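Local atomic coordinates of chitinase (Thermococcus chitonophagus, PDB entry 5XSW), a protein that hydrolyses chitin, probably as an endochitinase, and is seen here as its C-terminal part with a glycan bound. Residues 26-31 with 264-269; 31-36 with 469-474; 395-400 with 445-450. All blocks are in the same frame, centred on the assembly; numbering follows the deposited sequence.

Contacts 1 and 2 lie together where the strand-rich N-terminal part of the chain meets the mainly helical part that holds the glycan pocket. Their centres are about 9 Å apart, they share Trp-31, and the side chain of Asn-29 in contact 1 bonds to the backbone of Arg-471 in contact 2. Their segments alternate along the chain: residues 26-36, a loop running into strand 32-41, meet two loops far apart in sequence. Contact 3, local to the helical part, falls between the segments of contact 2, its centre about 32 Å from contact 1 and 37 Å from contact 2. The first two join parts that are probably separate domains, the third the starts of helices 399-412 and 449-461.

Contact 1. Residues 26-31 with 264-269; sequences YVWNGW and YPDIFP
Asp-266 presents its carboxylate to the loop of residues 26-31, where Tyr-26, Trp-28 and a backbone N-H gather round it. Its CG stands anti to the carbonyl carbon, beside the backbone N (chi1 -65°), which swings the carboxylate toward the loop. The hydroxyl of Tyr-26 donates to Asp-266 OD1 across only 2.5 Å from OH, meeting it on the anti side, with ring and carboxylate planes 41° apart. Asn-29 N reaches the same OD1 at 2.8 Å, nearly straight but from above the carboxylate plane; two donors thus fix its rotation. Water 2 joins the other oxygen, OD2, to Trp-31 N, and water 1 donates to both Tyr-26 OH and Asp-266 O. The Trp-28 indole is inclined 61° to the carboxylate and brings CZ3 within 3.6 Å of Asp-266 CB, while its NE1 bonds to Pro-467 O. Pro-265 CB lies over one face of the Trp-31 indole, with Pro-265 CG 3.6 Å from Trp-31 CE3. With an alanine in place of Asp-266, Tyr-26 OH and Asn-29 N would probably lose their common acceptor, and water 2 its anchor at OD2. A type II beta turn, Val-27 to Gly-30, is here pinned by a buried carboxylate at the junction of strand-rich and helical parts.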
loop_
_atom_site.group_PDB
_atom_site.type_symbol
_atom_site.label_atom_id
_atom_site.label_comp_id
_atom_site.label_asym_id
_atom_site.label_seq_id
_atom_site.Cartn_x
_atom_site.Cartn_y
_atom_site.Cartn_z
ATOM N N TYR A 26 9.439 19.422 -11.273
ATOM C CA TYR A 26 9.639 19.040 -9.879
ATOM C C TYR A 26 10.486 20.056 -9.153
ATOM O O TYR A 26 11.565 20.414 -9.613
ATOM C CB TYR A 26 10.313 17.652 -9.768
ATOM C CG TYR A 26 10.719 17.358 -8.351
ATOM C CD1 TYR A 26 9.748 17.097 -7.389
ATOM C CD2 TYR A 26 12.046 17.378 -7.960
ATOM C CE1 TYR A 26 10.094 16.859 -6.067
ATOM C CE2 TYR A 26 12.404 17.141 -6.627
ATOM C CZ TYR A 26 11.407 16.888 -5.697
ATOM O OH TYR A 26 11.695 16.673 -4.377
ATOM N N VAL A 27 10.011 20.518 -7.996
ATOM C CA VAL A 27 10.899 21.186 -7.052
ATOM C C VAL A 27 10.563 20.640 -5.640
ATOM O O VAL A 27 9.428 20.212 -5.389
ATOM C CB VAL A 27 10.768 22.764 -7.080
ATOM C CG1 VAL A 27 10.737 23.292 -8.505
ATOM C CG2 VAL A 27 9.584 23.232 -6.326
ATOM N N TRP A 28 11.554 20.638 -4.766
ATOM C CA TRP A 28 11.469 20.109 -3.414
ATOM C C TRP A 28 10.270 20.653 -2.689
ATOM O O TRP A 28 10.078 21.871 -2.641
ATOM C CB TRP A 28 12.723 20.453 -2.650
ATOM C CG TRP A 28 12.619 20.078 -1.209
ATOM C CD1 TRP A 28 12.356 20.913 -0.150
ATOM C CD2 TRP A 28 12.838 18.762 -0.651
ATOM N NE1 TRP A 28 12.356 20.191 1.030
ATOM C CE2 TRP A 28 12.680 18.878 0.757
ATOM C CE3 TRP A 28 13.164 17.503 -1.210
ATOM C CZ2 TRP A 28 12.801 17.783 1.619
ATOM C CZ3 TRP A 28 13.296 16.402 -0.348
ATOM C CH2 TRP A 28 13.138 16.552 1.056
ATOM N N ASN A 29 9.415 19.739 -2.217
ATOM C CA ASN A 29 8.239 20.067 -1.413
ATOM C C ASN A 29 7.146 20.759 -2.212
ATOM O O ASN A 29 6.145 21.144 -1.669
ATOM C CB ASN A 29 8.622 20.956 -0.221
ATOM C CG ASN A 29 7.872 20.573 1.048
ATOM O OD1 ASN A 29 7.276 19.501 1.119
ATOM N ND2 ASN A 29 7.940 21.432 2.076
ATOM N N GLY A 30 7.326 20.893 -3.513
ATOM C CA GLY A 30 6.318 21.569 -4.311
ATOM C C GLY A 30 5.834 20.770 -5.502
ATOM O O GLY A 30 5.368 21.345 -6.500
ATOM N N TRP A 31 5.912 19.438 -5.415
ATOM C CA TRP A 31 5.513 18.610 -6.556
ATOM C C TRP A 31 4.004 18.531 -6.600
ATOM O O TRP A 31 3.374 18.446 -7.670
ATOM C CB TRP A 31 6.151 17.212 -6.447
ATOM C CG TRP A 31 5.746 16.239 -7.529
ATOM C CD1 TRP A 31 6.318 16.101 -8.777
ATOM C CD2 TRP A 31 4.684 15.266 -7.463
ATOM N NE1 TRP A 31 5.657 15.116 -9.482
ATOM C CE2 TRP A 31 4.661 14.589 -8.700
ATOM C CE3 TRP A 31 3.737 14.924 -6.490
ATOM C CZ2 TRP A 31 3.753 13.580 -8.975
ATOM C CZ3 TRP A 31 2.819 13.927 -6.775
ATOM C CH2 TRP A 31 2.838 13.269 -8.020
ATOM N N TYR A 264 5.187 10.245 -0.362
ATOM C CA TYR A 264 6.444 10.963 -0.269
ATOM C C TYR A 264 7.219 10.969 -1.573
ATOM O O TYR A 264 8.329 10.430 -1.666
ATOM C CB TYR A 264 7.283 10.368 0.864
ATOM C CG TYR A 264 6.778 10.753 2.252
ATOM C CD1 TYR A 264 6.902 12.086 2.710
ATOM C CD2 TYR A 264 6.197 9.816 3.094
ATOM C CE1 TYR A 264 6.466 12.475 3.990
ATOM C CE2 TYR A 264 5.704 10.209 4.402
ATOM C CZ TYR A 264 5.881 11.550 4.821
ATOM O OH TYR A 264 5.491 11.921 6.071
ATOM N N PRO A 265 6.676 11.643 -2.575
ATOM C CA PRO A 265 7.456 11.807 -3.814
ATOM C C PRO A 265 8.773 12.545 -3.588
ATOM O O PRO A 265 9.693 12.320 -4.377
ATOM C CB PRO A 265 6.509 12.625 -4.731
ATOM C CG PRO A 265 5.543 13.271 -3.811
ATOM C CD PRO A 265 5.377 12.344 -2.611
ATOM N N ASP A 266 8.902 13.381 -2.538
ATOM C CA ASP A 266 10.189 14.047 -2.296
ATOM C C ASP A 266 11.223 13.109 -1.734
ATOM O O ASP A 266 12.405 13.377 -1.853
ATOM C CB ASP A 266 10.028 15.236 -1.334
ATOM C CG ASP A 266 9.164 16.329 -1.969
ATOM O OD1 ASP A 266 9.696 17.018 -2.872
ATOM O OD2 ASP A 266 7.964 16.451 -1.623
ATOM N N ILE A 267 10.793 12.035 -1.075
ATOM C CA ILE A 267 11.779 11.103 -0.486
ATOM C C ILE A 267 12.111 9.904 -1.444
ATOM O O ILE A 267 13.264 9.525 -1.582
ATOM C CB ILE A 267 11.266 10.544 0.875
ATOM C CG1 ILE A 267 11.118 11.700 1.886
ATOM C CG2 ILE A 267 12.264 9.506 1.466
ATOM C CD1 ILE A 267 10.404 11.271 3.212
ATOM N N PHE A 268 11.095 9.364 -2.107
ATOM C CA PHE A 268 11.263 8.146 -2.924
ATOM C C PHE A 268 11.214 8.437 -4.403
ATOM O O PHE A 268 10.227 9.006 -4.857
ATOM C CB PHE A 268 10.148 7.147 -2.589
ATOM C CG PHE A 268 10.227 6.618 -1.209
ATOM C CD1 PHE A 268 11.122 5.596 -0.885
ATOM C CD2 PHE A 268 9.406 7.132 -0.214
ATOM C CE1 PHE A 268 11.195 5.094 0.416
ATOM C CE2 PHE A 268 9.488 6.646 1.066
ATOM C CZ PHE A 268 10.370 5.620 1.389
ATOM N N PRO A 269 12.272 8.037 -5.158
ATOM C CA PRO A 269 12.132 8.118 -6.620
ATOM C C PRO A 269 11.111 7.088 -7.124
ATOM O O PRO A 269 10.817 6.113 -6.425
ATOM C CB PRO A 269 13.559 7.814 -7.128
ATOM C CG PRO A 269 14.157 6.866 -6.061
ATOM C CD PRO A 269 13.518 7.377 -4.727
HETATM O O HOH W 1 13.561 14.831 -3.784
HETATM O O HOH W 2 6.148 17.906 -3.024
#

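Contact 2. Residues 31-36 with 469-474; sequences WCFDIK and IPRPTG
The carbonyl O of Cys-32 is approached by Thr-473 OG1 at 2.8 Å, a weak bond whose proton may go elsewhere, and receives a bond of 2.7 Å from water 3, which in turn accepts from Arg-471 NE. Thr-473 can come this close because its OG1 stands opposite the backbone N (chi1 -170°), which turns the hydroxyl toward the strand. Water 4, bound to Asp-34 N, makes a further weak link to the same hydroxyl.

Asp-34 projects to the same side of its strand as Cys-32 and meets the start of helix 475-482. Its OD1 receives a weak, bent bond from Gly-474 N at 3.3 Å, and its OD2 lies 2.7 Å from Gly-474 O; oxygens so close are consistent with a carboxyl group that keeps its proton. Cys-32 SG packs at 3.8 Å against Gly-474 CA. Gly-474 is the N-cap residue, and at its backbone angles a beta carbon would collide with the carbonyl O of Thr-473, so only glycine fits comfortably.

Phe-33 starts out on the other side of the strand, yet its ring swings back so that CE1 comes 3.4 Å from Arg-471 NH2. The nitrogen sits at the ring edge, near its plane, with ring and guanidinium planes 31° apart. Arg-471 forms its cation-pi pair with Tyr-104, and NH2 hydrogen-bonds a glycerol, probably from the crystallisation liquor.

Strand 32-41 pairs with strand 75-77, Phe-33 bonding to Phe-76 through the backbone, while Thr-473 bonds likewise to Tyr-263, at the end of helix 254-263. The start of strand 32-41 thus packs against the loop that leads into the N-cap of helix 475-482, at the junction of the strand-rich and helical parts.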
loop_
_atom_site.group_PDB
_atom_site.type_symbol
_atom_site.label_atom_id
_atom_site.label_comp_id
_atom_site.label_asym_id
_atom_site.label_seq_id
_atom_site.Cartn_x
_atom_site.Cartn_y
_atom_site.Cartn_z
ATOM N N TRP A 31 5.912 19.438 -5.415
ATOM C CA TRP A 31 5.513 18.610 -6.556
ATOM C C TRP A 31 4.004 18.531 -6.600
ATOM O O TRP A 31 3.374 18.446 -7.670
ATOM C CB TRP A 31 6.151 17.212 -6.447
ATOM C CG TRP A 31 5.746 16.239 -7.529
ATOM C CD1 TRP A 31 6.318 16.101 -8.777
ATOM C CD2 TRP A 31 4.684 15.266 -7.463
ATOM N NE1 TRP A 31 5.657 15.116 -9.482
ATOM C CE2 TRP A 31 4.661 14.589 -8.700
ATOM C CE3 TRP A 31 3.737 14.924 -6.490
ATOM C CZ2 TRP A 31 3.753 13.580 -8.975
ATOM C CZ3 TRP A 31 2.819 13.927 -6.775
ATOM C CH2 TRP A 31 2.838 13.269 -8.020
ATOM N N CYS A 32 3.414 18.541 -5.406
ATOM C CA CYS A 32 1.977 18.571 -5.237
ATOM C C CYS A 32 1.692 19.323 -3.921
ATOM O O CYS A 32 2.423 19.163 -2.908
ATOM C CB CYS A 32 1.366 17.147 -5.156
ATOM S SG CYS A 32 -0.360 17.104 -5.344
ATOM N N PHE A 33 0.645 20.135 -3.949
ATOM C CA PHE A 33 0.100 20.739 -2.716
ATOM C C PHE A 33 -1.258 20.174 -2.458
ATOM O O PHE A 33 -2.137 20.215 -3.324
ATOM C CB PHE A 33 0.025 22.306 -2.837
ATOM C CG PHE A 33 1.353 22.939 -3.073
ATOM C CD1 PHE A 33 2.261 23.096 -2.032
ATOM C CD2 PHE A 33 1.718 23.366 -4.334
ATOM C CE1 PHE A 33 3.511 23.690 -2.250
ATOM C CE2 PHE A 33 2.975 23.941 -4.574
ATOM C CZ PHE A 33 3.876 24.092 -3.539
ATOM N N ASP A 34 -1.474 19.658 -1.257
ATOM C CA ASP A 34 -2.781 19.175 -0.877
ATOM C C ASP A 34 -3.390 20.197 0.101
ATOM O O ASP A 34 -2.848 20.388 1.186
ATOM C CB ASP A 34 -2.714 17.806 -0.180
ATOM C CG ASP A 34 -2.420 16.655 -1.151
ATOM O OD1 ASP A 34 -2.255 16.932 -2.352
ATOM O OD2 ASP A 34 -2.362 15.500 -0.665
ATOM N N ILE A 35 -4.498 20.811 -0.290
ATOM C CA ILE A 35 -5.104 21.884 0.544
ATOM C C ILE A 35 -6.262 21.381 1.356
ATOM O O ILE A 35 -7.264 20.916 0.813
ATOM C CB ILE A 35 -5.525 23.059 -0.373
ATOM C CG1 ILE A 35 -4.231 23.626 -1.015
ATOM C CG2 ILE A 35 -6.280 24.121 0.460
ATOM C CD1 ILE A 35 -4.439 24.849 -1.842
ATOM N N LYS A 36 -6.120 21.418 2.686
ATOM C CA LYS A 36 -7.215 21.098 3.584
ATOM C C LYS A 36 -8.375 22.129 3.471
ATOM O O LYS A 36 -9.542 21.770 3.293
ATOM C CB LYS A 36 -6.697 21.070 5.015
ATOM C CG LYS A 36 -7.701 20.541 6.048
ATOM C CD LYS A 36 -7.220 20.872 7.478
ATOM C CE LYS A 36 -8.022 20.141 8.560
ATOM N NZ LYS A 36 -7.773 18.638 8.605
ATOM N N ILE A 469 12.380 18.001 6.274
ATOM C CA ILE A 469 11.253 17.052 6.256
ATOM C C ILE A 469 10.144 17.589 5.375
ATOM O O ILE A 469 9.554 18.639 5.683
ATOM C CB ILE A 469 10.748 16.793 7.690
ATOM C CG1 ILE A 469 11.922 16.310 8.555
ATOM C CG2 ILE A 469 9.522 15.835 7.700
ATOM C CD1 ILE A 469 11.547 16.118 10.045
ATOM N N PRO A 470 9.863 16.899 4.248
ATOM C CA PRO A 470 8.855 17.386 3.304
ATOM C C PRO A 470 7.462 17.011 3.791
ATOM O O PRO A 470 7.354 16.089 4.612
ATOM C CB PRO A 470 9.225 16.656 1.983
ATOM C CG PRO A 470 9.756 15.322 2.473
ATOM C CD PRO A 470 10.491 15.629 3.797
ATOM N N ARG A 471 6.421 17.691 3.318
ATOM C CA ARG A 471 5.048 17.256 3.605
ATOM C C ARG A 471 4.694 15.974 2.824
ATOM O O ARG A 471 5.076 15.852 1.654
ATOM C CB ARG A 471 4.026 18.332 3.218
ATOM C CG ARG A 471 4.293 19.722 3.866
ATOM C CD ARG A 471 3.167 20.733 3.462
ATOM N NE ARG A 471 3.509 21.143 2.129
ATOM C CZ ARG A 471 4.362 22.111 1.851
ATOM N NH1 ARG A 471 4.865 22.856 2.822
ATOM N NH2 ARG A 471 4.681 22.349 0.599
ATOM N N PRO A 472 3.970 15.051 3.466
ATOM C CA PRO A 472 3.269 14.003 2.717
ATOM C C PRO A 472 2.287 14.693 1.791
ATOM O O PRO A 472 1.695 15.727 2.167
ATOM C CB PRO A 472 2.531 13.189 3.801
ATOM C CG PRO A 472 2.389 14.215 4.997
ATOM C CD PRO A 472 3.623 15.058 4.903
ATOM N N THR A 473 2.097 14.158 0.589
ATOM C CA THR A 473 1.272 14.870 -0.379
ATOM C C THR A 473 0.787 13.937 -1.498
ATOM O O THR A 473 1.103 12.739 -1.464
ATOM C CB THR A 473 2.078 16.086 -0.968
ATOM O OG1 THR A 473 1.210 16.924 -1.741
ATOM C CG2 THR A 473 3.261 15.618 -1.815
ATOM N N GLY A 474 0.006 14.474 -2.452
ATOM C CA GLY A 474 -0.493 13.709 -3.595
ATOM C C GLY A 474 -1.910 13.209 -3.408
ATOM O O GLY A 474 -2.515 13.384 -2.341
HETATM O O HOH W 3 3.187 19.650 -0.354
HETATM O O HOH W 4 0.668 19.459 0.598
#

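Contact 3. Residues 395-400 with 445-450; sequences ANLTWD and DHISYR
Leu-397 and Ile-447 form the antiparallel hydrogen-bonded pair of a minimal two-stranded sheet. Leu-397 N donates to Ile-447 O at 3.0 Å, and Ile-447 N returns a bond to Leu-397 O at 2.9 Å, in the plane of that carbonyl. Tyr-449 N adds a third bond, 2.9 Å to Ala-395 O, carrying the pairing into the first turn of the next helix. Asn-396 and Ser-448 make the neighbouring non-hydrogen-bonded pair, and Asn-396 CA sends a C-H toward Ile-447 O at 3.6 Å.

The flat groups stack rather than bond. The amide of Asn-396 lies over one face of the His-446 imidazole, the planes 20° apart and CG above the ring centre; CB adds a CH-pi contact. Asn-396 OD1 is 3.4 Å from His-446 NE2, but the angle is too poor for a hydrogen bond. His-446 takes up this place with CG between its backbone N and carbonyl carbon (chi1 59°).

Apolar contacts gather on the side of Leu-397 and Ile-447: Leu-397 CB touches Ile-447 CG1 at 4.0 Å, and its CD1 lies at the edge of the Tyr-449 ring and 4.2 Å from Tyr-449 CB. Separately, Ala-395 CB packs against Tyr-449 CB.

The Thr-398 and Ser-448 side chains cap helices 399-412 and 449-461, Ser-448 OG also bonding to Asp-394; Leu-397 rests on helix 186-199, and Ile-447 on helix 421-439.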
loop_
_atom_site.group_PDB
_atom_site.type_symbol
_atom_site.label_atom_id
_atom_site.label_comp_id
_atom_site.label_asym_id
_atom_site.label_seq_id
_atom_site.Cartn_x
_atom_site.Cartn_y
_atom_site.Cartn_z
ATOM N N ALA A 395 31.821 2.396 16.442
ATOM C CA ALA A 395 32.432 1.723 15.315
ATOM C C ALA A 395 33.396 2.704 14.699
ATOM O O ALA A 395 33.099 3.887 14.667
ATOM C CB ALA A 395 31.359 1.293 14.245
ATOM N N ASN A 396 34.514 2.214 14.167
ATOM C CA ASN A 396 35.360 3.031 13.282
ATOM C C ASN A 396 34.745 3.181 11.920
ATOM O O ASN A 396 34.397 2.190 11.262
ATOM C CB ASN A 396 36.743 2.368 13.129
ATOM C CG ASN A 396 37.444 2.187 14.445
ATOM O OD1 ASN A 396 37.126 2.829 15.430
ATOM N ND2 ASN A 396 38.416 1.301 14.466
ATOM N N LEU A 397 34.617 4.403 11.447
ATOM C CA LEU A 397 34.179 4.631 10.080
ATOM C C LEU A 397 35.345 5.228 9.305
ATOM O O LEU A 397 35.903 6.234 9.745
ATOM C CB LEU A 397 32.989 5.602 10.031
ATOM C CG LEU A 397 31.830 5.338 10.998
ATOM C CD1 LEU A 397 30.760 6.436 10.908
ATOM C CD2 LEU A 397 31.238 3.957 10.605
ATOM N N THR A 398 35.638 4.671 8.133
ATOM C CA THR A 398 36.731 5.112 7.285
ATOM C C THR A 398 36.131 5.982 6.226
ATOM O O THR A 398 34.884 6.015 6.056
ATOM C CB THR A 398 37.439 3.918 6.603
ATOM O OG1 THR A 398 36.516 3.304 5.697
ATOM C CG2 THR A 398 37.896 2.893 7.623
ATOM N N TRP A 399 36.981 6.645 5.451
ATOM C CA TRP A 399 36.450 7.492 4.391
ATOM C C TRP A 399 35.625 6.659 3.390
ATOM O O TRP A 399 34.570 7.096 2.932
ATOM C CB TRP A 399 37.551 8.283 3.605
ATOM C CG TRP A 399 36.884 8.997 2.446
ATOM C CD1 TRP A 399 37.084 8.792 1.093
ATOM C CD2 TRP A 399 35.827 9.966 2.549
ATOM N NE1 TRP A 399 36.225 9.598 0.362
ATOM C CE2 TRP A 399 35.459 10.330 1.241
ATOM C CE3 TRP A 399 35.181 10.578 3.631
ATOM C CZ2 TRP A 399 34.478 11.244 0.993
ATOM C CZ3 TRP A 399 34.200 11.472 3.381
ATOM C CH2 TRP A 399 33.852 11.814 2.077
ATOM N N ASP A 400 36.131 5.489 3.005
ATOM C CA ASP A 400 35.396 4.597 2.107
ATOM C C ASP A 400 33.965 4.274 2.659
ATOM O O ASP A 400 33.024 4.230 1.892
ATOM C CB ASP A 400 36.162 3.289 1.905
ATOM C CG ASP A 400 37.343 3.444 0.899
ATOM O OD1 ASP A 400 37.433 4.474 0.210
ATOM O OD2 ASP A 400 38.124 2.510 0.762
ATOM N N ASP A 445 43.038 7.890 10.900
ATOM C CA ASP A 445 42.648 6.793 9.993
ATOM C C ASP A 445 41.129 6.444 10.010
ATOM O O ASP A 445 40.697 5.549 9.275
ATOM C CB ASP A 445 43.437 5.513 10.342
ATOM C CG ASP A 445 43.581 5.289 11.868
ATOM O OD1 ASP A 445 43.277 6.229 12.694
ATOM O OD2 ASP A 445 44.031 4.158 12.237
ATOM N N HIS A 446 40.350 7.115 10.862
ATOM C CA HIS A 446 38.894 6.876 10.909
ATOM C C HIS A 446 38.265 7.949 11.773
ATOM O O HIS A 446 38.980 8.698 12.433
ATOM C CB HIS A 446 38.579 5.485 11.487
ATOM C CG HIS A 446 39.111 5.298 12.872
ATOM N ND1 HIS A 446 40.332 4.708 13.126
ATOM C CD2 HIS A 446 38.595 5.623 14.082
ATOM C CE1 HIS A 446 40.555 4.694 14.432
ATOM N NE2 HIS A 446 39.516 5.244 15.035
ATOM N N ILE A 447 36.923 8.058 11.734
ATOM C CA ILE A 447 36.201 8.816 12.739
ATOM C C ILE A 447 35.348 7.814 13.564
ATOM O O ILE A 447 35.333 6.615 13.299
ATOM C CB ILE A 447 35.270 9.906 12.110
ATOM C CG1 ILE A 447 34.208 9.262 11.219
ATOM C CG2 ILE A 447 36.070 10.931 11.305
ATOM C CD1 ILE A 447 33.204 10.251 10.683
ATOM N N SER A 448 34.674 8.319 14.579
ATOM C CA SER A 448 33.896 7.502 15.477
ATOM C C SER A 448 32.400 7.593 15.112
ATOM O O SER A 448 31.875 8.700 14.933
ATOM C CB SER A 448 34.056 7.954 16.904
ATOM O OG SER A 448 33.044 7.374 17.728
ATOM N N TYR A 449 31.723 6.441 15.034
ATOM C CA TYR A 449 30.265 6.467 14.812
ATOM C C TYR A 449 29.597 7.209 15.983
ATOM O O TYR A 449 28.888 8.193 15.810
ATOM C CB TYR A 449 29.720 5.048 14.685
ATOM C CG TYR A 449 28.202 5.069 14.653
ATOM C CD1 TYR A 449 27.530 5.298 13.478
ATOM C CD2 TYR A 449 27.475 4.852 15.803
ATOM C CE1 TYR A 449 26.083 5.287 13.423
ATOM C CE2 TYR A 449 26.032 4.847 15.786
ATOM C CZ TYR A 449 25.385 5.053 14.595
ATOM O OH TYR A 449 24.011 5.029 14.598
ATOM N N ARG A 450 29.888 6.760 17.188
ATOM C CA ARG A 450 29.259 7.343 18.370
ATOM C C ARG A 450 29.506 8.877 18.492
ATOM O O ARG A 450 28.566 9.664 18.696
ATOM C CB ARG A 450 29.777 6.631 19.636
ATOM C CG ARG A 450 29.128 7.233 20.886
ATOM C CD ARG A 450 29.586 6.570 22.153
ATOM N NE ARG A 450 29.350 7.451 23.291
ATOM C CZ ARG A 450 29.564 7.095 24.565
ATOM N NH1 ARG A 450 29.968 5.857 24.878
ATOM N NH2 ARG A 450 29.346 7.973 25.527
#